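Local coordinates for protein cellulase (glycosyl hydrolase family 5) (Bacteroides ovatus, PDB 3ZMR) that cleaves the beta-1,4-glucan backbone of xyloglucan internally, with retention of anomeric configuration, releasing xyloglucan oligosaccharides, at residues A[211-225]-A[254-267]. Residues are numbered along the deposited sequence; the frame is centred on the assembly and turned at random.
With XYS (alpha-D-xylopyranose), chain C; BGC (beta-D-glucopyranose), chain B; GLC (alpha-D-glucopyranose), chain L.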
ATOM      1  N   VAL A 211       6.258  -8.412  11.450  1.00  9.66           N
ATOM      2  CA  VAL A 211       4.912  -7.937  11.773  1.00  8.51           C
ATOM      3  C   VAL A 211       4.589  -6.714  10.934  1.00  7.70           C
ATOM      4  O   VAL A 211       5.402  -5.799  10.865  1.00  8.94           O
ATOM      5  CB  VAL A 211       4.744  -7.610  13.262  1.00  9.56           C
ATOM      6  CG1 VAL A 211       3.354  -7.066  13.535  1.00 10.98           C
ATOM      7  CG2 VAL A 211       5.066  -8.867  14.097  1.00 14.38           C
ATOM      8  N   ILE A 212       3.432  -6.708  10.297  1.00  7.30           N
ATOM      9  CA  ILE A 212       2.884  -5.580   9.588  1.00  6.68           C
ATOM     10  C   ILE A 212       1.612  -5.107  10.299  1.00  8.11           C
ATOM     11  O   ILE A 212       0.697  -5.923  10.522  1.00  8.54           O
ATOM     12  CB  ILE A 212       2.533  -5.941   8.130  1.00  8.59           C
ATOM     13  CG1 ILE A 212       3.748  -6.384   7.318  1.00  8.76           C
ATOM     14  CG2 ILE A 212       1.836  -4.772   7.446  1.00  9.09           C
ATOM     15  CD1 ILE A 212       3.414  -7.192   6.077  1.00 10.24           C
ATOM     16  N   ILE A 213       1.540  -3.839  10.685  1.00  9.28           N
ATOM     17  CA  ILE A 213       0.293  -3.227  11.190  1.00 10.45           C
ATOM     18  C   ILE A 213      -0.174  -2.159  10.213  1.00  7.33           C
ATOM     19  O   ILE A 213       0.650  -1.475   9.591  1.00  9.24           O
ATOM     20  CB  ILE A 213       0.430  -2.648  12.607  1.00  8.10           C
ATOM     21  CG1 ILE A 213       1.535  -1.596  12.700  1.00  9.14           C
ATOM     22  CG2 ILE A 213       0.643  -3.782  13.603  1.00 10.47           C
ATOM     23  CD1 ILE A 213       1.595  -0.901  14.046  1.00 14.32           C
ATOM     24  N   ASN A 214      -1.476  -1.999  10.072  1.00  9.63           N
ATOM     25  CA  ASN A 214      -2.050  -1.002   9.189  1.00  7.96           C
ATOM     26  C   ASN A 214      -3.115  -0.169   9.901  1.00  8.73           C
ATOM     27  O   ASN A 214      -3.311  -0.275  11.114  1.00 10.45           O
ATOM     28  CB  ASN A 214      -2.559  -1.635   7.902  1.00  8.73           C
ATOM     29  CG  ASN A 214      -3.904  -2.318   8.051  1.00  9.40           C
ATOM     30  OD1 ASN A 214      -4.480  -2.386   9.142  1.00  8.94           O
ATOM     31  ND2 ASN A 214      -4.375  -2.900   6.971  1.00  9.42           N
ATOM     32  N   ILE A 215      -3.747   0.719   9.146  1.00  7.03           N
ATOM     33  CA  ILE A 215      -5.099   1.219   9.474  1.00  8.77           C
ATOM     34  C   ILE A 215      -6.006   0.618   8.390  1.00  7.90           C
ATOM     35  O   ILE A 215      -5.820   0.855   7.207  1.00  9.78           O
ATOM     36  CB  ILE A 215      -5.204   2.755   9.492  1.00  9.93           C
ATOM     37  CG1 ILE A 215      -4.259   3.378  10.520  1.00 16.33           C
ATOM     38  CG2 ILE A 215      -6.657   3.127   9.808  1.00 10.41           C
ATOM     39  CD1 ILE A 215      -4.251   4.887  10.454  1.00 12.35           C
ATOM     40  N   HIS A 216      -6.994  -0.177   8.796  1.00  7.79           N
ATOM     41  CA  HIS A 216      -7.762  -0.980   7.860  1.00  8.20           C
ATOM     42  C   HIS A 216      -9.026  -0.205   7.461  1.00  8.56           C
ATOM     43  O   HIS A 216      -9.121   1.008   7.688  1.00 10.47           O
ATOM     44  CB  HIS A 216      -8.095  -2.337   8.498  1.00 12.29           C
ATOM     45  CG  HIS A 216      -8.276  -3.468   7.528  1.00  8.52           C
ATOM     46  ND1 HIS A 216      -7.226  -3.998   6.829  1.00  8.37           N
ATOM     47  CD2 HIS A 216      -9.378  -4.190   7.171  1.00  9.90           C
ATOM     48  CE1 HIS A 216      -7.655  -5.011   6.088  1.00  8.24           C
ATOM     49  NE2 HIS A 216      -8.963  -5.161   6.292  1.00  9.21           N
ATOM     50  N   TRP A 217     -10.002  -0.903   6.901  1.00  8.45           N
ATOM     51  CA  TRP A 217     -11.237  -0.304   6.384  1.00  9.18           C
ATOM     52  C   TRP A 217     -11.992   0.516   7.440  1.00 10.07           C
ATOM     53  O   TRP A 217     -12.353   1.660   7.216  1.00  9.25           O
ATOM     54  CB  TRP A 217     -12.134  -1.444   5.884  1.00  8.37           C
ATOM     55  CG  TRP A 217     -13.519  -1.025   5.474  1.00  9.18           C
ATOM     56  CD1 TRP A 217     -13.896  -0.278   4.370  1.00 11.45           C
ATOM     57  CD2 TRP A 217     -14.736  -1.323   6.186  1.00  9.34           C
ATOM     58  NE1 TRP A 217     -15.270  -0.095   4.366  1.00 11.51           N
ATOM     59  CE2 TRP A 217     -15.802  -0.748   5.447  1.00 13.11           C
ATOM     60  CE3 TRP A 217     -15.029  -2.067   7.340  1.00 11.56           C
ATOM     61  CZ2 TRP A 217     -17.124  -0.892   5.830  1.00 11.39           C
ATOM     62  CZ3 TRP A 217     -16.360  -2.189   7.723  1.00 12.44           C
ATOM     63  CH2 TRP A 217     -17.369  -1.610   6.985  1.00 11.81           C
ATOM     64  N   GLU A 218     -12.242  -0.110   8.581  1.00  9.57           N
ATOM     65  CA  GLU A 218     -12.919   0.505   9.744  1.00  9.94           C
ATOM     66  C   GLU A 218     -14.068   1.477   9.390  1.00 10.38           C
ATOM     67  O   GLU A 218     -14.133   2.621   9.843  1.00 12.81           O
ATOM     68  CB  GLU A 218     -11.943   1.104  10.739  1.00 11.36           C
ATOM     69  CG  GLU A 218     -11.073   2.229  10.234  1.00 12.16           C
ATOM     70  CD  GLU A 218     -10.359   2.973  11.352  1.00 12.05           C
ATOM     71  OE1 GLU A 218     -10.223   2.408  12.459  1.00 12.84           O
ATOM     72  OE2 GLU A 218      -9.921   4.122  11.100  1.00 12.24           O
ATOM     73  N   GLY A 219     -14.995   0.975   8.577  1.00 10.04           N
ATOM     74  CA  GLY A 219     -16.198   1.704   8.197  1.00 11.66           C
ATOM     75  C   GLY A 219     -16.135   2.486   6.906  1.00 11.18           C
ATOM     76  O   GLY A 219     -17.174   2.944   6.402  1.00 14.62           O
ATOM     77  N   GLY A 220     -14.925   2.652   6.366  1.00 11.08           N
ATOM     78  CA  GLY A 220     -14.758   3.221   5.021  1.00 10.87           C
ATOM     79  C   GLY A 220     -14.555   4.732   4.973  1.00  9.67           C
ATOM     80  O   GLY A 220     -14.679   5.337   3.897  1.00 11.63           O
ATOM     81  N   TRP A 221     -14.220   5.371   6.098  1.00 11.10           N
ATOM     82  CA  TRP A 221     -14.057   6.837   6.089  1.00 13.99           C
ATOM     83  C   TRP A 221     -13.038   7.357   5.088  1.00 10.22           C
ATOM     84  O   TRP A 221     -13.163   8.487   4.637  1.00 10.71           O
ATOM     85  CB  TRP A 221     -13.669   7.351   7.466  1.00 10.99           C
ATOM     86  CG  TRP A 221     -12.344   6.889   7.986  1.00 11.37           C
ATOM     87  CD1 TRP A 221     -12.090   5.779   8.761  1.00 10.63           C
ATOM     88  CD2 TRP A 221     -11.063   7.508   7.747  1.00 10.18           C
ATOM     89  NE1 TRP A 221     -10.742   5.676   9.025  1.00 11.05           N
ATOM     90  CE2 TRP A 221     -10.089   6.737   8.436  1.00 10.83           C
ATOM     91  CE3 TRP A 221     -10.651   8.659   7.074  1.00 11.46           C
ATOM     92  CZ2 TRP A 221      -8.713   7.055   8.399  1.00 11.57           C
ATOM     93  CZ3 TRP A 221      -9.288   8.987   7.075  1.00 11.07           C
ATOM     94  CH2 TRP A 221      -8.352   8.211   7.760  1.00 11.04           C
ATOM     95  N   LEU A 222     -12.029   6.535   4.743  1.00  9.94           N
ATOM     96  CA  LEU A 222     -10.962   6.992   3.837  1.00 10.36           C
ATOM     97  C   LEU A 222     -11.389   6.894   2.362  1.00 11.74           C
ATOM     98  O   LEU A 222     -10.708   7.391   1.473  1.00 10.83           O
ATOM     99  CB  LEU A 222      -9.657   6.219   4.077  1.00  9.18           C
ATOM    100  CG  LEU A 222      -8.390   6.763   3.426  1.00 10.02           C
ATOM    101  CD1 LEU A 222      -8.103   8.218   3.749  1.00 11.25           C
ATOM    102  CD2 LEU A 222      -7.214   5.867   3.794  1.00 10.31           C
ATOM    103  N   ASN A 223     -12.534   6.261   2.110  1.00  9.72           N
ATOM    104  CA  ASN A 223     -12.962   5.949   0.752  1.00 10.91           C
ATOM    105  C   ASN A 223     -13.663   7.093   0.040  1.00 10.38           C
ATOM    106  O   ASN A 223     -14.771   6.944  -0.502  1.00 12.07           O
ATOM    107  CB  ASN A 223     -13.823   4.684   0.740  1.00 10.70           C
ATOM    108  CG  ASN A 223     -13.024   3.436   1.062  1.00 12.31           C
ATOM    109  OD1 ASN A 223     -11.793   3.406   0.930  1.00 11.30           O
ATOM    110  ND2 ASN A 223     -13.715   2.390   1.518  1.00 11.80           N
ATOM    111  N   HIS A 224     -12.993   8.240   0.049  1.00 12.12           N
ATOM    112  CA  HIS A 224     -13.447   9.439  -0.651  1.00 10.65           C
ATOM    113  C   HIS A 224     -12.278  10.166  -1.282  1.00 10.73           C
ATOM    114  O   HIS A 224     -11.933  11.294  -0.881  1.00 14.17           O
ATOM    115  CB  HIS A 224     -14.227  10.355   0.279  1.00 14.00           C
ATOM    116  CG  HIS A 224     -15.338   9.651   0.976  1.00 12.43           C
ATOM    117  ND1 HIS A 224     -16.545   9.409   0.359  1.00 14.53           N
ATOM    118  CD2 HIS A 224     -15.396   9.045   2.186  1.00 14.20           C
ATOM    119  CE1 HIS A 224     -17.320   8.716   1.181  1.00 16.67           C
ATOM    120  NE2 HIS A 224     -16.645   8.481   2.296  1.00 20.15           N
ATOM    121  N   PRO A 225     -11.677   9.548  -2.306  1.00 10.59           N
ATOM    122  CA  PRO A 225     -10.431  10.084  -2.882  1.00 13.25           C
ATOM    123  C   PRO A 225     -10.746  11.164  -3.921  1.00 11.39           C
ATOM    124  O   PRO A 225     -10.572  10.965  -5.109  1.00 11.87           O
ATOM    125  CB  PRO A 225      -9.794   8.847  -3.526  1.00 18.54           C
ATOM    126  CG  PRO A 225     -10.966   8.025  -3.944  1.00 14.36           C
ATOM    127  CD  PRO A 225     -12.006   8.234  -2.868  1.00 14.40           C
ATOM    128  N   ARG A 254      11.912  -5.534  12.135  1.00  8.62           N
ATOM    129  CA  ARG A 254      10.967  -6.612  11.946  1.00  9.54           C
ATOM    130  C   ARG A 254       9.532  -6.084  11.982  1.00  8.84           C
ATOM    131  O   ARG A 254       8.611  -6.804  11.604  1.00  9.39           O
ATOM    132  CB  ARG A 254      11.200  -7.742  12.961  1.00 11.31           C
ATOM    133  CG  ARG A 254      12.539  -8.494  12.805  1.00 17.14           C
ATOM    134  CD  ARG A 254      12.857  -9.335  14.062  1.00 39.08           C
ATOM    135  NE  ARG A 254      12.661  -8.502  15.256  1.00 32.86           N
ATOM    136  CZ  ARG A 254      12.300  -8.919  16.472  1.00 37.40           C
ATOM    137  NH1 ARG A 254      12.098 -10.204  16.725  1.00 43.20           N
ATOM    138  NH2 ARG A 254      12.136  -8.033  17.449  1.00 56.51           N
ATOM    139  N   LEU A 255       9.325  -4.854  12.462  1.00  8.10           N
ATOM    140  CA  LEU A 255       8.011  -4.204  12.451  1.00  7.83           C
ATOM    141  C   LEU A 255       7.910  -3.232  11.290  1.00  7.36           C
ATOM    142  O   LEU A 255       8.724  -2.295  11.180  1.00  9.31           O
ATOM    143  CB  LEU A 255       7.685  -3.476  13.741  1.00  7.71           C
ATOM    144  CG  LEU A 255       6.335  -2.756  13.848  1.00  7.67           C
ATOM    145  CD1 LEU A 255       5.163  -3.739  13.745  1.00  9.84           C
ATOM    146  CD2 LEU A 255       6.222  -1.977  15.133  1.00  9.35           C
ATOM    147  N   LEU A 256       6.942  -3.476  10.424  1.00  8.18           N
ATOM    148  CA  LEU A 256       6.624  -2.640   9.259  1.00  7.44           C
ATOM    149  C   LEU A 256       5.260  -2.001   9.438  1.00  7.18           C
ATOM    150  O   LEU A 256       4.373  -2.574  10.110  1.00  8.15           O
ATOM    151  CB  LEU A 256       6.629  -3.470   7.962  1.00  7.52           C
ATOM    152  CG  LEU A 256       7.953  -4.126   7.494  1.00  8.05           C
ATOM    153  CD1 LEU A 256       8.207  -5.450   8.182  1.00 10.72           C
ATOM    154  CD2 LEU A 256       7.934  -4.335   5.980  1.00  7.94           C
ATOM    155  N   PHE A 257       5.111  -0.799   8.873  1.00  7.55           N
ATOM    156  CA  PHE A 257       3.829  -0.099   8.864  1.00  6.93           C
ATOM    157  C   PHE A 257       3.254  -0.077   7.457  1.00  7.91           C
ATOM    158  O   PHE A 257       3.981   0.157   6.497  1.00  8.22           O
ATOM    159  CB  PHE A 257       3.932   1.361   9.331  1.00  7.32           C
ATOM    160  CG  PHE A 257       4.550   1.596  10.692  1.00  7.85           C
ATOM    161  CD1 PHE A 257       4.521   0.678  11.741  1.00  8.35           C
ATOM    162  CD2 PHE A 257       5.103   2.848  10.940  1.00  8.35           C
ATOM    163  CE1 PHE A 257       5.084   0.997  12.952  1.00  8.92           C
ATOM    164  CE2 PHE A 257       5.641   3.160  12.160  1.00  9.66           C
ATOM    165  CZ  PHE A 257       5.651   2.237  13.164  1.00  9.34           C
ATOM    166  N   ALA A 258       1.947  -0.305   7.357  1.00  8.74           N
ATOM    167  CA  ALA A 258       1.218  -0.211   6.078  1.00  7.67           C
ATOM    168  C   ALA A 258       0.137   0.860   6.198  1.00  7.39           C
ATOM    169  O   ALA A 258      -0.727   0.762   7.055  1.00  7.89           O
ATOM    170  CB  ALA A 258       0.584  -1.547   5.701  1.00  7.85           C
ATOM    171  N   GLY A 259       0.182   1.890   5.339  1.00  7.90           N
ATOM    172  CA  GLY A 259      -0.540   3.123   5.648  1.00  8.14           C
ATOM    173  C   GLY A 259      -2.069   3.029   5.582  1.00  8.52           C
ATOM    174  O   GLY A 259      -2.781   3.675   6.363  1.00  9.68           O
ATOM    175  N   THR A 260      -2.535   2.246   4.611  1.00  7.77           N
ATOM    176  CA  THR A 260      -3.955   2.152   4.271  1.00  8.34           C
ATOM    177  C   THR A 260      -4.283   0.708   3.883  1.00  9.45           C
ATOM    178  O   THR A 260      -3.398  -0.132   3.811  1.00  9.22           O
ATOM    179  CB  THR A 260      -4.337   3.107   3.097  1.00  9.07           C
ATOM    180  OG1 THR A 260      -3.825   2.583   1.858  1.00  9.46           O
ATOM    181  CG2 THR A 260      -3.834   4.530   3.329  1.00 11.14           C
ATOM    182  N   ASN A 261      -5.554   0.453   3.603  1.00  9.29           N
ATOM    183  CA  ASN A 261      -5.967  -0.845   3.115  1.00  9.38           C
ATOM    184  C   ASN A 261      -6.414  -0.706   1.647  1.00  8.50           C
ATOM    185  O   ASN A 261      -5.575  -0.447   0.787  1.00 10.67           O
ATOM    186  CB  ASN A 261      -7.021  -1.450   4.034  1.00  8.34           C
ATOM    187  CG  ASN A 261      -7.360  -2.879   3.668  1.00  8.37           C
ATOM    188  OD1 ASN A 261      -6.472  -3.680   3.401  1.00  9.93           O
ATOM    189  ND2 ASN A 261      -8.650  -3.211   3.666  1.00 10.28           N
ATOM    190  N   GLU A 262      -7.725  -0.839   1.374  1.00  9.20           N
ATOM    191  CA  GLU A 262      -8.278  -0.852   0.009  1.00  9.06           C
ATOM    192  C   GLU A 262      -9.046   0.447  -0.260  1.00  9.58           C
ATOM    193  O   GLU A 262     -10.265   0.509  -0.080  1.00 12.13           O
ATOM    194  CB  GLU A 262      -9.171  -2.087  -0.248  1.00 14.96           C
ATOM    195  CG  GLU A 262      -8.461  -3.415  -0.135  1.00 12.65           C
ATOM    196  CD  GLU A 262      -9.344  -4.607  -0.415  1.00 23.38           C
ATOM    197  OE1 GLU A 262     -10.585  -4.381  -0.600  1.00 27.38           O
ATOM    198  OE2 GLU A 262      -8.787  -5.748  -0.405  1.00 18.40           O
ATOM    199  N   VAL A 263      -8.333   1.496  -0.652  1.00  9.35           N
ATOM    200  CA  VAL A 263      -8.943   2.817  -0.873  1.00  9.77           C
ATOM    201  C   VAL A 263      -9.740   2.728  -2.182  1.00 10.09           C
ATOM    202  O   VAL A 263      -9.251   2.267  -3.200  1.00 11.55           O
ATOM    203  CB  VAL A 263      -7.891   3.941  -0.934  1.00  9.75           C
ATOM    204  CG1 VAL A 263      -8.556   5.270  -1.330  1.00 18.96           C
ATOM    205  CG2 VAL A 263      -7.198   4.039   0.421  1.00 10.88           C
ATOM    206  N   ASN A 264     -10.984   3.188  -2.094  1.00 11.23           N
ATOM    207  CA  ASN A 264     -11.997   3.136  -3.145  1.00 14.02           C
ATOM    208  C   ASN A 264     -12.793   4.433  -3.071  1.00 11.89           C
ATOM    209  O   ASN A 264     -12.753   5.110  -2.074  1.00 10.91           O
ATOM    210  CB  ASN A 264     -12.969   1.945  -2.828  1.00 16.50           C
ATOM    211  CG  ASN A 264     -14.031   1.724  -3.861  1.00 23.24           C
ATOM    212  OD1 ASN A 264     -15.229   1.781  -3.548  1.00 35.16           O
ATOM    213  ND2 ASN A 264     -13.624   1.436  -5.081  1.00 22.89           N
ATOM    214  N   ASN A 265     -13.510   4.784  -4.141  1.00 10.83           N
ATOM    215  CA  ASN A 265     -14.521   5.822  -4.036  1.00 12.27           C
ATOM    216  C   ASN A 265     -15.914   5.234  -3.726  1.00 12.34           C
ATOM    217  O   ASN A 265     -16.625   4.798  -4.623  1.00 16.81           O
ATOM    218  CB  ASN A 265     -14.566   6.685  -5.287  1.00 12.64           C
ATOM    219  CG  ASN A 265     -15.474   7.870  -5.111  1.00 17.38           C
ATOM    220  OD1 ASN A 265     -16.112   8.018  -4.045  1.00 17.76           O
ATOM    221  ND2 ASN A 265     -15.545   8.723  -6.125  1.00 16.11           N
ATOM    222  N   ASP A 266     -16.292   5.253  -2.458  1.00 11.10           N
ATOM    223  CA  ASP A 266     -17.537   4.633  -2.000  1.00 14.48           C
ATOM    224  C   ASP A 266     -18.806   5.313  -2.498  1.00 19.41           C
ATOM    225  O   ASP A 266     -19.879   4.727  -2.400  1.00 24.63           O
ATOM    226  CB  ASP A 266     -17.533   4.520  -0.461  1.00 16.91           C
ATOM    227  CG  ASP A 266     -16.774   3.249   0.050  1.00 18.12           C
ATOM    228  OD1 ASP A 266     -16.309   2.415  -0.783  1.00 23.45           O
ATOM    229  OD2 ASP A 266     -16.659   3.079   1.287  1.00 23.15           O
ATOM    230  N   ASP A 267     -18.672   6.543  -2.992  1.00 16.14           N
ATOM    231  CA  ASP A 267     -19.795   7.326  -3.537  1.00 16.91           C
ATOM    232  C   ASP A 267     -20.011   7.066  -5.029  1.00 20.29           C
ATOM    233  O   ASP A 267     -21.002   7.535  -5.586  1.00 22.49           O
ATOM    234  CB  ASP A 267     -19.563   8.842  -3.326  1.00 30.96           C
ATOM    235  CG  ASP A 267     -19.764   9.301  -1.880  1.00 46.21           C
ATOM    236  OD1 ASP A 267     -20.135   8.502  -0.992  1.00 33.19           O
ATOM    237  OD2 ASP A 267     -19.559  10.508  -1.630  1.00122.29           O
TER
HETATM  238  C1  XYS C   7     -15.580  -4.931   5.509  1.00 24.21           C
HETATM  239  C2  XYS C   7     -16.491  -4.180   4.503  1.00 22.07           C
HETATM  240  C3  XYS C   7     -15.881  -4.363   3.119  1.00 25.32           C
HETATM  241  C4  XYS C   7     -14.418  -3.942   3.079  1.00 25.61           C
HETATM  242  C5  XYS C   7     -13.575  -4.592   4.194  1.00 22.78           C
HETATM  243  O2  XYS C   7     -17.879  -4.635   4.467  1.00 29.87           O
HETATM  244  O3  XYS C   7     -16.576  -3.609   2.120  1.00 32.08           O
HETATM  245  O4  XYS C   7     -13.889  -4.322   1.820  1.00 48.80           O
HETATM  246  O5  XYS C   7     -14.229  -4.444   5.447  1.00 19.59           O
HETATM  247  C2  BGC B   1     -10.209  -6.542   2.653  0.50 20.95           C
HETATM  248  C3  BGC B   1     -10.622  -7.587   3.703  0.50 22.28           C
HETATM  249  C4  BGC B   1     -11.751  -8.487   3.213  0.50 29.09           C
HETATM  250  C5  BGC B   1     -11.253  -9.041   1.871  0.50 35.62           C
HETATM  251  C6  BGC B   1     -12.246 -10.034   1.292  0.50 39.76           C
HETATM  252  C1  BGC B   1     -10.010  -7.046   1.216  0.50 25.60           C
HETATM  253  O2  BGC B   1      -9.006  -5.906   3.083  0.50 15.46           O
HETATM  254  O3  BGC B   1     -11.034  -6.893   4.900  0.50 21.62           O
HETATM  255  O4  BGC B   1     -12.062  -9.493   4.220  0.50 26.44           O
HETATM  256  O5  BGC B   1     -11.046  -7.984   0.914  0.50 41.96           O
HETATM  257  O6  BGC B   1     -13.543  -9.417   1.353  0.50 61.75           O
HETATM  258  C1  GLC L1519     -10.009  -7.492   1.432  0.50 18.82           C
HETATM  259  C2  GLC L1519     -10.228  -6.739   2.739  0.50 15.45           C
HETATM  260  C3  GLC L1519     -10.658  -7.675   3.870  0.50 13.01           C
HETATM  261  C4  GLC L1519     -11.873  -8.462   3.368  0.50 18.55           C
HETATM  262  C5  GLC L1519     -11.598  -9.065   1.983  0.50 39.31           C
HETATM  263  C6  GLC L1519     -12.754  -9.886   1.418  0.50 70.31           C
HETATM  264  O2  GLC L1519      -9.061  -6.022   3.043  0.50 11.30           O
HETATM  265  O3  GLC L1519     -10.891  -6.956   5.101  0.50  7.94           O
HETATM  266  O4  GLC L1519     -12.082  -9.482   4.306  0.50 25.57           O
HETATM  267  O5  GLC L1519     -11.242  -8.054   1.067  0.50 24.90           O
HETATM  268  O6  GLC L1519     -12.548 -11.223   1.834  0.50 90.45           O
HETATM  269  O   HOH W   1      -2.618  -2.741   4.353  1.00  9.43           O
HETATM  270  O   HOH W   2      -6.021   3.628   6.286  1.00 28.41           O
HETATM  271  O   HOH W   3     -17.113   0.912   2.484  1.00 22.87           O
HETATM  272  O   HOH W   4     -17.573   5.142   2.662  1.00 44.05           O
HETATM  273  O   HOH W   5     -12.435  -0.385   1.155  1.00 15.27           O
HETATM  274  O   HOH W   6     -16.282  10.223  -2.353  1.00 20.47           O
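The Asn261 amide lies stacked on one face of the His216 imidazole, the two planes 25° apart, with Asn261 ND2 3.2 Å from His216 CE1. At the ring's edge, Asn214 ND2 donates to His216 ND1 (3.1 Å) within the ring plane, which fixes the ring's rotation and leaves NE2 as donor to O3 of the glucose, modelled as both anomers. Asn261 ND2 donates to O2 of the same sugar (2.8 Å in the beta form, 2.9 Å in the alpha form), while Arg172 holds Asn261 OD1. Trp217 takes a xylose over one face, C2 above its centre; the backbone N atoms of Gly219 and Gly220 back the other.

Behind the site, strands 210-214 and 255-258 run parallel as neighbours in the (beta/alpha)8 barrel, joined by bonds such as Leu256 N to Val211 O (2.8 Å). Farther out, Asn223 ties the loops together: OD1 receives Asn264 N at 3.1 Å from above its carbonyl plane, ND2 donates to Asp266 OD2 at 3.0 Å from above the carboxylate plane, and its backbone O takes Asp266 N. Two consecutive barrel strands thus deliver His216 and Asn261 to adjacent hydroxyls of one glucose, beside Glu262, the probable proton donor, with Asn214 positioning the imidazole from behind.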